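Local coordinates for protein lipase (Penicillium expansum, PDB 3G7N) that hydrolyses triacylglycerols and other acylglycerol lipids as a secreted alkaline lipase, releasing free fatty acids, at residues V87-D92 against A141-A146. Sequence-based numbering, arbitrary orientation.
Sequences VTFPSD and AHVALA
Val87 meets the helix with both of its methyl groups, one on Val143 and one on Ala144. CG1 lies anti to the backbone N (chi1 -179°) and reaches the side chain of Val143. There it meets CG1 of Val143 at a bend, with 4.3 Å between the two methyl carbons. CG2, the other branch, lies beside the backbone N and comes down on the helix backbone, 4.0 Å from CA of Ala144. The CB of Ala144 runs past the valine rather than at it, and the methyl meets the backbone at CA. The CA atoms of Val87 and Ala144 are 6.3 Å apart.

Phe89 adds a lesser contact from further along the loop. Its ring meets Val143 obliquely, with CE1 4.4 Å from CG1 of Val143. That one methyl therefore touches both loop residues. The loop side chains also pack on each other. CG1 of Val87 stands 3.5 Å above the plane of the Phe89 ring, over its centre, in a CH-pi arrangement. The backbone is extended from Val87 to Phe89, which brings these two side chains together. The contact is apolar and small, burying 114 Å² in all, and depends on methyl and ring packing at van der Waals distance.

This is structural packing away from the catalytic residues. Helix 133-148 follows the nucleophile elbow of the alpha/beta-hydrolase fold, joining strand 125-131 to strand 154-159. The loop between strands 79-80 and 95-96 lies over the outer side of this helix. Helix 167-175 closes one flank, with Phe172 against both Val143 and Phe89, and Trp169 against Val143. On helix 97-120, Trp103 and His107 pack against Ala144, while Leu145 packs on Leu154 of strand 154-159.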
loop_
_atom_site.group_PDB
_atom_site.type_symbol
_atom_site.label_atom_id
_atom_site.label_comp_id
_atom_site.label_asym_id
_atom_site.label_seq_id
_atom_site.Cartn_x
_atom_site.Cartn_y
_atom_site.Cartn_z
ATOM N N VAL A 87 -7.921 -11.736 -12.083
ATOM C CA VAL A 87 -7.866 -10.359 -12.562
ATOM C C VAL A 87 -7.914 -10.326 -14.088
ATOM O O VAL A 87 -7.186 -11.069 -14.745
ATOM C CB VAL A 87 -6.566 -9.639 -12.107
ATOM C CG1 VAL A 87 -6.552 -8.202 -12.595
ATOM C CG2 VAL A 87 -6.421 -9.723 -10.587
ATOM N N THR A 88 -8.778 -9.478 -14.634
ATOM C CA THR A 88 -8.820 -9.279 -16.084
ATOM C C THR A 88 -8.310 -7.874 -16.423
ATOM O O THR A 88 -9.024 -6.891 -16.294
ATOM C CB THR A 88 -10.236 -9.493 -16.644
ATOM O OG1 THR A 88 -10.692 -10.811 -16.296
ATOM C CG2 THR A 88 -10.223 -9.368 -18.168
ATOM N N PHE A 89 -7.066 -7.810 -16.893
ATOM C CA PHE A 89 -6.439 -6.520 -17.220
ATOM C C PHE A 89 -6.789 -6.120 -18.648
ATOM O O PHE A 89 -6.529 -6.904 -19.573
ATOM C CB PHE A 89 -4.913 -6.620 -17.119
ATOM C CG PHE A 89 -4.393 -6.739 -15.706
ATOM C CD1 PHE A 89 -4.283 -5.619 -14.896
ATOM C CD2 PHE A 89 -3.916 -7.951 -15.241
ATOM C CE1 PHE A 89 -3.716 -5.717 -13.624
ATOM C CE2 PHE A 89 -3.318 -8.051 -13.981
ATOM C CZ PHE A 89 -3.153 -6.909 -13.218
ATOM N N PRO A 90 -7.137 -4.842 -18.857
ATOM C CA PRO A 90 -7.191 -4.368 -20.242
ATOM C C PRO A 90 -5.848 -4.500 -20.932
ATOM O O PRO A 90 -4.791 -4.378 -20.291
ATOM C CB PRO A 90 -7.579 -2.902 -20.101
ATOM C CG PRO A 90 -8.408 -2.871 -18.830
ATOM C CD PRO A 90 -7.770 -3.895 -17.922
ATOM N N SER A 91 -5.886 -4.626 -22.258
ATOM C CA SER A 91 -4.706 -4.936 -23.058
ATOM C C SER A 91 -3.576 -3.913 -22.912
ATOM O O SER A 91 -2.424 -4.229 -23.215
ATOM C CB SER A 91 -5.098 -5.058 -24.545
ATOM O OG SER A 91 -5.511 -3.800 -25.064
ATOM N N ASP A 92 -3.940 -2.659 -22.699
ATOM C CA ASP A 92 -2.944 -1.593 -22.677
ATOM C C ASP A 92 -2.268 -1.380 -21.316
ATOM O O ASP A 92 -1.307 -0.629 -21.216
ATOM C CB ASP A 92 -3.493 -0.280 -23.244
ATOM C CG ASP A 92 -4.745 0.202 -22.527
ATOM O OD1 ASP A 92 -5.426 -0.616 -21.861
ATOM O OD2 ASP A 92 -5.115 1.377 -22.720
ATOM N N ALA A 141 -2.124 -4.971 -4.831
ATOM C CA ALA A 141 -3.061 -5.713 -3.977
ATOM C C ALA A 141 -4.481 -5.178 -4.039
ATOM O O ALA A 141 -5.448 -5.951 -4.061
ATOM C CB ALA A 141 -2.579 -5.728 -2.522
ATOM N N HIS A 142 -4.623 -3.868 -4.100
ATOM C CA HIS A 142 -5.931 -3.238 -4.181
ATOM C C HIS A 142 -6.726 -3.780 -5.382
ATOM O O HIS A 142 -7.889 -4.174 -5.261
ATOM C CB HIS A 142 -5.771 -1.718 -4.298
ATOM C CG HIS A 142 -7.070 -0.986 -4.368
ATOM N ND1 HIS A 142 -7.871 -0.809 -3.265
ATOM C CD2 HIS A 142 -7.724 -0.428 -5.420
ATOM C CE1 HIS A 142 -8.970 -0.169 -3.633
ATOM N NE2 HIS A 142 -8.888 0.108 -4.922
ATOM N N VAL A 143 -6.079 -3.818 -6.538
ATOM C CA VAL A 143 -6.711 -4.316 -7.758
ATOM C C VAL A 143 -6.918 -5.833 -7.708
ATOM O O VAL A 143 -7.984 -6.332 -8.069
ATOM C CB VAL A 143 -5.865 -3.925 -8.998
ATOM C CG1 VAL A 143 -6.369 -4.615 -10.255
ATOM C CG2 VAL A 143 -5.877 -2.420 -9.188
ATOM N N ALA A 144 -5.969 -6.573 -7.155
ATOM C CA ALA A 144 -6.106 -8.016 -7.002
ATOM C C ALA A 144 -7.328 -8.339 -6.147
ATOM O O ALA A 144 -8.067 -9.288 -6.440
ATOM C CB ALA A 144 -4.847 -8.607 -6.355
ATOM N N LEU A 145 -7.472 -7.660 -5.021
ATOM C CA LEU A 145 -8.599 -7.904 -4.125
ATOM C C LEU A 145 -9.926 -7.458 -4.738
ATOM O O LEU A 145 -10.949 -8.142 -4.592
ATOM C CB LEU A 145 -8.355 -7.236 -2.758
ATOM C CG LEU A 145 -7.174 -7.771 -1.950
ATOM C CD1 LEU A 145 -6.920 -6.840 -0.768
ATOM C CD2 LEU A 145 -7.429 -9.213 -1.470
ATOM N N ALA A 146 -9.954 -6.279 -5.348
ATOM C CA ALA A 146 -11.193 -5.781 -5.959
ATOM C C ALA A 146 -11.690 -6.745 -7.020
ATOM O O ALA A 146 -12.910 -6.987 -7.119
ATOM C CB ALA A 146 -10.964 -4.404 -6.574
#